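Local coordinates for 6-phosphogluconate dehydrogenase (Decarboxylating) (PDB 4E21), which probably catalyses the NADP-dependent oxidative decarboxylation of 6-phosphogluconate in the pentose phosphate pathway, at residues A92-D95 against S96-R100. Residues are numbered along the deposited sequence; the frame is centred on the assembly and turned at random.
Sequences AVVD and SMLQR
The carbonyl O of Val-93 accepts two hydrogen bonds, from Met-97 N and Ser-96 OG, at the start of helix 94-101. Met-97 N reaches Val-93 O at 3.0 Å within the carbonyl plane, while Ser-96 OG donates to the same Val-93 O at 3.1 Å from a position tilted 33° off that plane. Ser-96 achieves this by placing OG between its own N and carbonyl carbon (chi1 84°), which brings the hydroxyl back to the carbonyl three residues earlier. The i to i+4 backbone bonds continue with Leu-98 N to Val-94 O at 3.0 Å and Gln-99 N to Asp-95 O at 3.0 Å, the latter the straighter at the hydrogen (158°). Apolar contacts follow the same spacing: Val-93 CG1 meets the methyl CE of selenomethionine Met-97 at 4.3 Å, the selenomethionine chain being bent at chi2 and chi3, and Val-94 CG1 lies 4.2 Å from Leu-98 CD1. Val-94 and Leu-98 also pack on Tyr-136 and Arg-125. Beyond the turn, the Asp-95 carboxylate forms salt bridges with Arg-125 and Arg-124 of helix 119-130. This is the opening turn of the helix in the beta-alpha-beta unit joining parallel strands 84-87 and 110-113, characteristic of the Rossmann-type fold of the NAD-binding domain.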
ATOM      1  N   ALA B  92      24.126  19.672  -4.113  1.00 33.53           N
ATOM      2  CA  ALA B  92      25.371  19.210  -3.502  1.00 34.38           C
ATOM      3  C   ALA B  92      26.490  20.245  -3.606  1.00 32.91           C
ATOM      4  O   ALA B  92      27.535  20.110  -2.974  1.00 31.80           O
ATOM      5  CB  ALA B  92      25.814  17.892  -4.144  1.00 28.95           C
ATOM      6  N   VAL B  93      26.251  21.266  -4.419  1.00 33.63           N
ATOM      7  CA  VAL B  93      27.247  22.280  -4.735  1.00 35.08           C
ATOM      8  C   VAL B  93      26.963  23.575  -3.959  1.00 34.98           C
ATOM      9  O   VAL B  93      27.807  24.477  -3.887  1.00 35.61           O
ATOM     10  CB  VAL B  93      27.237  22.550  -6.263  1.00 33.05           C
ATOM     11  CG1 VAL B  93      27.903  23.874  -6.589  1.00 36.79           C
ATOM     12  CG2 VAL B  93      27.918  21.412  -7.000  1.00 31.44           C
ATOM     13  N   VAL B  94      25.772  23.645  -3.366  1.00 32.60           N
ATOM     14  CA  VAL B  94      25.278  24.859  -2.738  1.00 31.84           C
ATOM     15  C   VAL B  94      26.170  25.371  -1.616  1.00 32.50           C
ATOM     16  O   VAL B  94      26.598  26.509  -1.645  1.00 32.37           O
ATOM     17  CB  VAL B  94      23.839  24.706  -2.221  1.00 30.82           C
ATOM     18  CG1 VAL B  94      23.406  25.958  -1.490  1.00 28.93           C
ATOM     19  CG2 VAL B  94      22.893  24.459  -3.387  1.00 32.38           C
ATOM     20  N   ASP B  95      26.442  24.533  -0.629  1.00 33.11           N
ATOM     21  CA  ASP B  95      27.184  24.983   0.539  1.00 32.59           C
ATOM     22  C   ASP B  95      28.554  25.538   0.133  1.00 36.95           C
ATOM     23  O   ASP B  95      29.022  26.527   0.697  1.00 38.19           O
ATOM     24  CB  ASP B  95      27.315  23.864   1.580  1.00 30.95           C
ATOM     25  CG  ASP B  95      26.102  23.780   2.535  1.00 35.15           C
ATOM     26  OD1 ASP B  95      25.586  24.832   2.962  1.00 33.71           O
ATOM     27  OD2 ASP B  95      25.665  22.653   2.880  1.00 33.75           O
ATOM     28  N   SER B  96      29.180  24.922  -0.863  1.00 35.88           N
ATOM     29  CA  SER B  96      30.511  25.340  -1.263  1.00 37.86           C
ATOM     30  C   SER B  96      30.430  26.572  -2.159  1.00 37.13           C
ATOM     31  O   SER B  96      31.407  27.297  -2.332  1.00 36.94           O
ATOM     32  CB  SER B  96      31.248  24.210  -1.978  1.00 38.13           C
ATOM     33  OG  SER B  96      30.886  24.200  -3.348  1.00 37.40           O
HETATM   34  N   MSE B  97      29.269  26.805  -2.748  1.00 35.64           N
HETATM   35  CA  MSE B  97      29.077  28.029  -3.494  1.00 34.98           C
HETATM   36  C   MSE B  97      28.941  29.177  -2.489  1.00 37.28           C
HETATM   37  O   MSE B  97      29.399  30.290  -2.742  1.00 37.16           O
HETATM   38  CB  MSE B  97      27.853  27.927  -4.396  1.00 35.35           C
HETATM   39  CG  MSE B  97      27.712  29.060  -5.375  1.00 35.24           C
HETATM   40 SE   MSE B  97      29.298  29.402  -6.466  0.48 44.20          SE
HETATM   41  CE  MSE B  97      29.201  27.854  -7.661  1.00 42.26           C
ATOM     42  N   LEU B  98      28.345  28.888  -1.331  1.00 35.20           N
ATOM     43  CA  LEU B  98      28.145  29.900  -0.306  1.00 33.85           C
ATOM     44  C   LEU B  98      29.461  30.227   0.412  1.00 35.34           C
ATOM     45  O   LEU B  98      29.735  31.384   0.718  1.00 33.32           O
ATOM     46  CB  LEU B  98      27.074  29.460   0.693  1.00 31.58           C
ATOM     47  CG  LEU B  98      25.642  29.346   0.155  1.00 33.30           C
ATOM     48  CD1 LEU B  98      24.683  28.928   1.263  1.00 28.33           C
ATOM     49  CD2 LEU B  98      25.200  30.652  -0.486  1.00 28.20           C
ATOM     50  N   GLN B  99      30.264  29.203   0.683  1.00 35.76           N
ATOM     51  CA  GLN B  99      31.579  29.387   1.286  1.00 37.58           C
ATOM     52  C   GLN B  99      32.444  30.295   0.415  1.00 36.13           C
ATOM     53  O   GLN B  99      33.086  31.218   0.908  1.00 37.74           O
ATOM     54  CB  GLN B  99      32.277  28.037   1.493  1.00 39.44           C
ATOM     55  CG  GLN B  99      31.839  27.295   2.764  1.00 45.37           C
ATOM     56  CD  GLN B  99      31.985  25.767   2.661  1.00 50.41           C
ATOM     57  OE1 GLN B  99      32.647  25.250   1.754  1.00 53.43           O
ATOM     58  NE2 GLN B  99      31.361  25.045   3.595  1.00 46.71           N
ATOM     59  N   ARG B 100      32.427  30.022  -0.883  1.00 36.93           N
ATOM     60  CA  ARG B 100      33.214  30.743  -1.871  1.00 37.97           C
ATOM     61  C   ARG B 100      32.781  32.200  -2.112  1.00 39.00           C
ATOM     62  O   ARG B 100      33.631  33.087  -2.196  1.00 40.33           O
ATOM     63  CB  ARG B 100      33.223  29.978  -3.208  1.00 38.15           C
ATOM     64  CG  ARG B 100      34.205  30.534  -4.229  1.00 44.48           C
ATOM     65  CD  ARG B 100      35.671  30.447  -3.705  1.00 48.54           C
ATOM     66  NE  ARG B 100      36.558  31.455  -4.291  1.00 50.27           N
ATOM     67  CZ  ARG B 100      37.032  31.416  -5.538  1.00 57.24           C
ATOM     68  NH1 ARG B 100      36.701  30.420  -6.360  1.00 55.38           N
ATOM     69  NH2 ARG B 100      37.836  32.386  -5.969  1.00 59.17           N
TER